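PDB 3NBM: PTS system, lactose-specific IIBC components from Streptococcus pneumoniae, which probably passes a phosphoryl group from the IIA component on to lactose during its uptake, as the IIB domain of a phosphotransferase system. Local coordinates for residues P61-R64 against S65-R68; V82-G86 against M87-H91. All coordinates share one frame; numbering follows the deposited sequence. Where two conformers were deposited one is given.

Contact 1: P61-R64 against S65-R68; sequences PQVR and SYYR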
ATOM      1  N   PRO A  61       9.227  -3.790   0.980  1.00  7.48           N
ATOM      2  CA  PRO A  61      10.267  -4.690   0.478  1.00  8.28           C
ATOM      3  C   PRO A  61      10.430  -5.957   1.294  1.00  8.37           C
ATOM      4  O   PRO A  61      10.603  -7.027   0.721  1.00  9.21           O
ATOM      5  CB  PRO A  61      11.514  -3.806   0.551  1.00  8.48           C
ATOM      6  CG  PRO A  61      10.972  -2.444   0.222  1.00  8.89           C
ATOM      7  CD  PRO A  61       9.660  -2.379   0.950  1.00  8.72           C
ATOM      8  N   GLN A  62      10.339  -5.849   2.596  1.00  8.61           N
ATOM      9  CA  GLN A  62      10.637  -6.983   3.450  1.00 10.04           C
ATOM     10  C   GLN A  62       9.565  -8.033   3.547  1.00  9.25           C
ATOM     11  O   GLN A  62       9.776  -9.072   4.154  1.00 10.05           O
ATOM     12  CB  GLN A  62      11.058  -6.509   4.792  1.00 12.18           C
ATOM     13  CG  GLN A  62      12.432  -5.859   4.680  1.00 13.82           C
ATOM     14  CD  GLN A  62      12.686  -4.919   5.786  1.00 15.76           C
ATOM     15  OE1 GLN A  62      11.924  -3.938   5.995  1.00 16.47           O
ATOM     16  NE2 GLN A  62      13.780  -5.184   6.524  1.00 16.25           N
ATOM     17  N   VAL A  63       8.422  -7.786   2.907  1.00  8.38           N
ATOM     18  CA  VAL A  63       7.362  -8.797   2.772  1.00  8.45           C
ATOM     19  C   VAL A  63       7.075  -9.160   1.315  1.00  8.66           C
ATOM     20  O   VAL A  63       6.059  -9.772   1.011  1.00  9.17           O
ATOM     21  CB  VAL A  63       6.090  -8.398   3.548  1.00  8.46           C
ATOM     22  CG1 VAL A  63       6.374  -8.468   5.019  1.00  9.50           C
ATOM     23  CG2 VAL A  63       5.592  -7.019   3.174  1.00 10.04           C
ATOM     24  N   ARG A  64       8.031  -8.888   0.430  1.00  9.74           N
ATOM     25  CA  ARG A  64       7.905  -9.269  -0.984  1.00  9.87           C
ATOM     26  C   ARG A  64       7.704 -10.765  -1.185  1.00  9.65           C
ATOM     27  O   ARG A  64       7.013 -11.169  -2.122  1.00 11.14           O
ATOM     28  CB  ARG A  64       9.138  -8.810  -1.757  1.00  9.54           C
ATOM     29  CG  ARG A  64       9.024  -8.985  -3.260  1.00  9.48           C
ATOM     30  CD  ARG A  64      10.043  -8.146  -4.033  1.00  9.18           C
ATOM     31  NE  ARG A  64      11.425  -8.476  -3.638  1.00  7.85           N
ATOM     32  CZ  ARG A  64      12.196  -7.791  -2.806  1.00  9.37           C
ATOM     33  NH1 ARG A  64      11.824  -6.627  -2.289  1.00  9.49           N
ATOM     34  NH2 ARG A  64      13.391  -8.280  -2.511  1.00  9.49           N
ATOM     35  N   SER A  65       8.253 -11.593  -0.306  1.00 10.71           N
ATOM     36  CA  SER A  65       8.124 -13.041  -0.432  1.00 12.11           C
ATOM     37  C   SER A  65       6.690 -13.552  -0.308  1.00 12.03           C
ATOM     38  O   SER A  65       6.418 -14.711  -0.661  1.00 14.71           O
ATOM     39  CB  SER A  65       8.985 -13.723   0.601  1.00 13.41           C
ATOM     40  OG  SER A  65       8.482 -13.547   1.905  1.00 19.19           O
ATOM     41  N   TYR A  66       5.781 -12.717   0.197  1.00 10.62           N
ATOM     42  CA  TYR A  66       4.371 -13.105   0.313  1.00 10.83           C
ATOM     43  C   TYR A  66       3.513 -12.678  -0.889  1.00 11.14           C
ATOM     44  O   TYR A  66       2.300 -12.881  -0.872  1.00 10.88           O
ATOM     45  CB  TYR A  66       3.797 -12.523   1.615  1.00 11.73           C
ATOM     46  CG  TYR A  66       4.528 -12.974   2.857  1.00 12.45           C
ATOM     47  CD1 TYR A  66       4.360 -14.255   3.396  1.00 13.92           C
ATOM     48  CD2 TYR A  66       5.401 -12.119   3.518  1.00 17.09           C
ATOM     49  CE1 TYR A  66       5.066 -14.660   4.545  1.00 15.30           C
ATOM     50  CE2 TYR A  66       6.076 -12.522   4.659  1.00 18.16           C
ATOM     51  CZ  TYR A  66       5.911 -13.785   5.168  1.00 16.77           C
ATOM     52  OH  TYR A  66       6.576 -14.196   6.299  1.00 21.25           O
ATOM     53  N   TYR A  67       4.097 -12.100  -1.930  1.00 10.42           N
ATOM     54  CA  TYR A  67       3.320 -11.594  -3.042  1.00 10.15           C
ATOM     55  C   TYR A  67       2.387 -12.636  -3.671  1.00  9.56           C
ATOM     56  O   TYR A  67       1.205 -12.370  -3.849  1.00  9.54           O
ATOM     57  CB  TYR A  67       4.241 -11.003  -4.111  1.00 10.39           C
ATOM     58  CG  TYR A  67       3.508 -10.499  -5.329  1.00 10.95           C
ATOM     59  CD1 TYR A  67       2.782  -9.314  -5.293  1.00 12.52           C
ATOM     60  CD2 TYR A  67       3.482 -11.239  -6.490  1.00 12.82           C
ATOM     61  CE1 TYR A  67       2.138  -8.849  -6.418  1.00 12.69           C
ATOM     62  CE2 TYR A  67       2.780 -10.813  -7.584  1.00 13.32           C
ATOM     63  CZ  TYR A  67       2.142  -9.606  -7.559  1.00 14.90           C
ATOM     64  OH  TYR A  67       1.448  -9.183  -8.668  1.00 17.72           O
ATOM     65  N   ARG A  68       2.922 -13.791  -4.065  1.00  9.96           N
ATOM     66  CA  ARG A  68       2.102 -14.789  -4.750  1.00 10.27           C
ATOM     67  C   ARG A  68       0.941 -15.240  -3.890  1.00  9.20           C
ATOM     68  O   ARG A  68      -0.195 -15.356  -4.384  1.00  9.17           O
ATOM     69  CB  ARG A  68       2.965 -15.997  -5.161  1.00 12.66           C
TER
HETATM   70  O   HOH W   1      10.154 -11.036   1.881  1.00 15.80           O

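Contact 2: V82-G86 against M87-H91; sequences VATRG and MEYIH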
ATOM      1  N   VAL A  82       0.280  -4.973  -5.016  1.00  6.79           N
ATOM      2  CA  VAL A  82       1.550  -4.578  -5.619  0.50  7.62           C
ATOM      3  C   VAL A  82       2.677  -4.841  -4.627  1.00  7.00           C
ATOM      4  O   VAL A  82       2.529  -4.617  -3.441  1.00  8.76           O
ATOM      5  CB  VAL A  82       1.575  -3.108  -6.107  0.50  8.92           C
ATOM      6  CG1 VAL A  82       0.348  -2.770  -6.935  0.50 10.54           C
ATOM      7  CG2 VAL A  82       1.701  -2.192  -4.984  0.50 10.32           C
ATOM      8  N   ALA A  83       3.782  -5.364  -5.137  1.00  7.08           N
ATOM      9  CA  ALA A  83       4.996  -5.566  -4.343  1.00  7.05           C
ATOM     10  C   ALA A  83       6.044  -4.551  -4.732  1.00  7.47           C
ATOM     11  O   ALA A  83       6.090  -4.132  -5.883  1.00  9.49           O
ATOM     12  CB  ALA A  83       5.580  -6.974  -4.523  1.00  9.01           C
ATOM     13  N   THR A  84       6.883  -4.180  -3.775  1.00  7.51           N
ATOM     14  CA  THR A  84       7.923  -3.190  -3.996  1.00  7.70           C
ATOM     15  C   THR A  84       9.307  -3.778  -3.696  1.00  7.41           C
ATOM     16  O   THR A  84       9.465  -4.797  -3.003  1.00  7.54           O
ATOM     17  CB  THR A  84       7.703  -1.933  -3.120  1.00  7.78           C
ATOM     18  OG1 THR A  84       7.786  -2.274  -1.735  1.00  8.23           O
ATOM     19  CG2 THR A  84       6.335  -1.281  -3.447  1.00  8.50           C
ATOM     20  N   ARG A  85      10.302  -3.082  -4.225  1.00  7.56           N
ATOM     21  CA  ARG A  85      11.701  -3.363  -3.946  1.00  7.71           C
ATOM     22  C   ARG A  85      12.328  -2.149  -3.256  1.00  8.13           C
ATOM     23  O   ARG A  85      11.768  -1.064  -3.274  1.00  8.90           O
ATOM     24  CB  ARG A  85      12.388  -3.803  -5.249  1.00  8.90           C
ATOM     25  CG  ARG A  85      11.932  -5.171  -5.726  1.00  9.52           C
ATOM     26  CD  ARG A  85      12.282  -5.452  -7.183  1.00  9.38           C
ATOM     27  NE  ARG A  85      12.021  -6.839  -7.516  1.00 10.61           N
ATOM     28  CZ  ARG A  85      10.825  -7.374  -7.723  1.00  9.92           C
ATOM     29  NH1 ARG A  85       9.736  -6.628  -7.650  1.00 10.36           N
ATOM     30  NH2 ARG A  85      10.717  -8.676  -7.956  1.00 11.30           N
ATOM     31  N   GLY A  86      13.477  -2.341  -2.626  1.00  8.14           N
ATOM     32  CA  GLY A  86      14.027  -1.376  -1.657  1.00  8.70           C
ATOM     33  C   GLY A  86      14.227   0.039  -2.149  1.00  8.92           C
ATOM     34  O   GLY A  86      13.740   0.959  -1.543  1.00  9.08           O
HETATM   35  N   MSE A  87      14.937   0.228  -3.258  1.00  9.36           N
HETATM   36  CA  MSE A  87      15.227   1.577  -3.740  0.50  9.11           C
HETATM   37  C   MSE A  87      13.948   2.294  -4.197  1.00  9.68           C
HETATM   38  O   MSE A  87      13.713   3.463  -3.855  1.00 10.20           O
HETATM   39  CB  MSE A  87      16.300   1.506  -4.828  0.50  8.97           C
HETATM   40  CG  MSE A  87      17.649   0.982  -4.321  0.50  7.82           C
HETATM   41 SE   MSE A  87      18.502   2.191  -3.056  0.50  8.44          SE
HETATM   42  CE  MSE A  87      19.120   3.479  -4.349  0.50 11.15           C
ATOM     43  N   GLU A  88      13.111   1.579  -4.937  1.00  9.52           N
ATOM     44  CA  GLU A  88      11.787   2.040  -5.350  1.00  9.93           C
ATOM     45  C   GLU A  88      10.979   2.541  -4.154  1.00  9.03           C
ATOM     46  O   GLU A  88      10.453   3.656  -4.142  1.00  9.97           O
ATOM     47  CB  GLU A  88      11.066   0.848  -6.030  1.00 10.89           C
ATOM     48  CG  GLU A  88       9.592   1.032  -6.334  1.00 12.65           C
ATOM     49  CD  GLU A  88       8.895  -0.250  -6.773  1.00 12.47           C
ATOM     50  OE1 GLU A  88       9.275  -1.367  -6.306  1.00 11.30           O
ATOM     51  OE2 GLU A  88       7.954  -0.121  -7.594  1.00 14.43           O
ATOM     52  N   TYR A  89      10.855   1.697  -3.147  1.00  8.74           N
ATOM     53  CA  TYR A  89      10.029   1.991  -1.999  1.00  8.15           C
ATOM     54  C   TYR A  89      10.549   3.216  -1.240  1.00  7.54           C
ATOM     55  O   TYR A  89       9.791   4.121  -0.870  1.00  7.92           O
ATOM     56  CB  TYR A  89       9.971   0.762  -1.095  1.00  8.63           C
ATOM     57  CG  TYR A  89       9.116   0.935   0.120  1.00  8.24           C
ATOM     58  CD1 TYR A  89       7.770   0.618   0.074  1.00  8.04           C
ATOM     59  CD2 TYR A  89       9.627   1.407   1.329  1.00  8.74           C
ATOM     60  CE1 TYR A  89       6.969   0.750   1.166  1.00  8.47           C
ATOM     61  CE2 TYR A  89       8.817   1.561   2.429  1.00  9.57           C
ATOM     62  CZ  TYR A  89       7.488   1.206   2.339  1.00  8.75           C
ATOM     63  OH  TYR A  89       6.645   1.319   3.431  1.00  9.80           O
ATOM     64  N   ILE A  90      11.857   3.239  -0.975  1.00  7.96           N
ATOM     65  CA  ILE A  90      12.429   4.338  -0.211  1.00  8.87           C
ATOM     66  C   ILE A  90      12.241   5.659  -0.961  1.00  9.35           C
ATOM     67  O   ILE A  90      11.882   6.661  -0.361  1.00 10.11           O
ATOM     68  CB  ILE A  90      13.900   4.051   0.180  1.00  9.56           C
ATOM     69  CG1 ILE A  90      13.943   2.886   1.183  1.00 10.84           C
ATOM     70  CG2 ILE A  90      14.567   5.323   0.713  1.00 11.28           C
ATOM     71  CD1 ILE A  90      13.234   3.110   2.522  1.00 11.95           C
ATOM     72  N   HIS A  91      12.420   5.660  -2.273  1.00  9.70           N
ATOM     73  CA  HIS A  91      12.142   6.873  -3.039  0.50 10.77           C
ATOM     74  C   HIS A  91      10.715   7.356  -2.877  1.00 11.02           C
ATOM     75  O   HIS A  91      10.461   8.536  -2.712  1.00 12.49           O
ATOM     76  CB  HIS A  91      12.447   6.693  -4.530  0.50 11.97           C
ATOM     77  CG  HIS A  91      13.902   6.742  -4.845  0.50 15.10           C
ATOM     78  ND1 HIS A  91      14.495   5.937  -5.794  0.50 18.23           N
ATOM     79  CD2 HIS A  91      14.893   7.488  -4.311  0.50 17.69           C
ATOM     80  CE1 HIS A  91      15.789   6.200  -5.841  0.50 17.56           C
ATOM     81  NE2 HIS A  91      16.055   7.134  -4.949  0.50 19.36           N
TER
HETATM   82  O   HOH W   2       5.969  -1.906  -7.614  1.00 16.31           O
HETATM   83  O   HOH W   3       8.901  -3.865  -7.421  1.00 17.44           O

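Contact 1: P61-R64 against S65-R68
Val63 and Tyr66 meet across a tight turn, the isopropyl group of Val63 lying beside one border of the phenol ring. Val63 CB stands 3.8 Å from Tyr66 CD2, while Val63 CG1 lies 4.1 Å from both Tyr66 CD2 and CE2. Tyr66 CG is anti to its own carbonyl carbon (chi1 -58°), which swings the ring back along the chain to Val63. The carbonyl of Val63 faces the ring edge near its plane, with Val63 O 3.5 Å from Tyr66 CD2, and the same oxygen accepts a hydrogen bond from Tyr66 N at 3.1 Å. Ser65 OG sits over one ring face, 3.7 Å above the plane and displaced toward the rim. Tyr67 N bonds to Arg64 O at 3.1 Å, repeating the three-residue spacing of a 3-10 turn. A water accepts from Ser65 N and donates weakly to Gln62 O. Arg64 CB points away from residues 65-68, and its NH1 hydrogen-bonds Thr84 O. The 3-10 turns carry the chain from the loop after strand 56-59 into helix 67-74; Tyr66 stacks on Tyr44, and Tyr67 packs against Ile81 and Ala83 of strand 80-83.

Contact 2: V82-G86 against M87-H91
Glu88 OE1 is gripped by two donors: the backbone N of Arg85, at 2.9 Å from Glu88 OE1, and a water at 2.8 Å from the same oxygen. The amide meets OE1 nearly along its C-O axis, and the N-H...O angle is 160°. With CG anti to its backbone N (chi1 170°) and the chain extended beyond it, Glu88 folds back within the first turn of helix 86-93 to the N-cap residue, Arg85. The Glu88 and Thr84 side chains cross at about a right angle, and Glu88 OE1 comes 3.2 Å from Thr84 CA.

The water on OE1 also donates to Ala83 O and accepts from Arg85 NH1, lying at the guanidinium edge in its plane. A second water donates to both Glu88 OE2 and Ala83 O, with 2.7 Å between it and OE2. Both carboxylate oxygens are therefore linked through water to the end of strand 80-83.

Tyr89 presents its CB and CD1 side to Thr84, whose OG1 comes obliquely to the ring, 3.4 Å from Tyr89 CD1. That hydroxyl is hydrogen-bonded to Leu59 O, and Tyr89 OH reaches Thr18 O. Backbone bonds from Tyr89 N to Arg85 O, at 2.9 Å, and from Ile90 N to Gly86 O start the helical ladder.

Glu88 thus occupies a backbone N-H at the helix start, as the glutamate half of a capping box does. Its carboxylate near the N-terminal end should be favoured by the helix dipole, and Arg85, joined to it through water rather than by direct charge contact, would probably help to keep it ionised.

Along the chain the two contacts come in series, neither nesting in nor crossing the other. Residues 61-68 turn the chain from strand 56-59 into helix 67-74; the chain then returns through strand 80-83, and residues 82-91 make the next strand-to-helix turn, into helix 86-93. Strands 56-59 and 80-83 are adjacent and parallel, so the turns lie side by side at the same end of the sheet; the centres of the two contacts lie about 11 Å apart. They touch directly: Pro61 CD packs 3.5 Å from Tyr89 CG, and Arg64 NH1, bonded to Thr84 O, also packs on the backbone of Arg85 at its CA. Together they tie two successive strand-helix units of the parallel sheet.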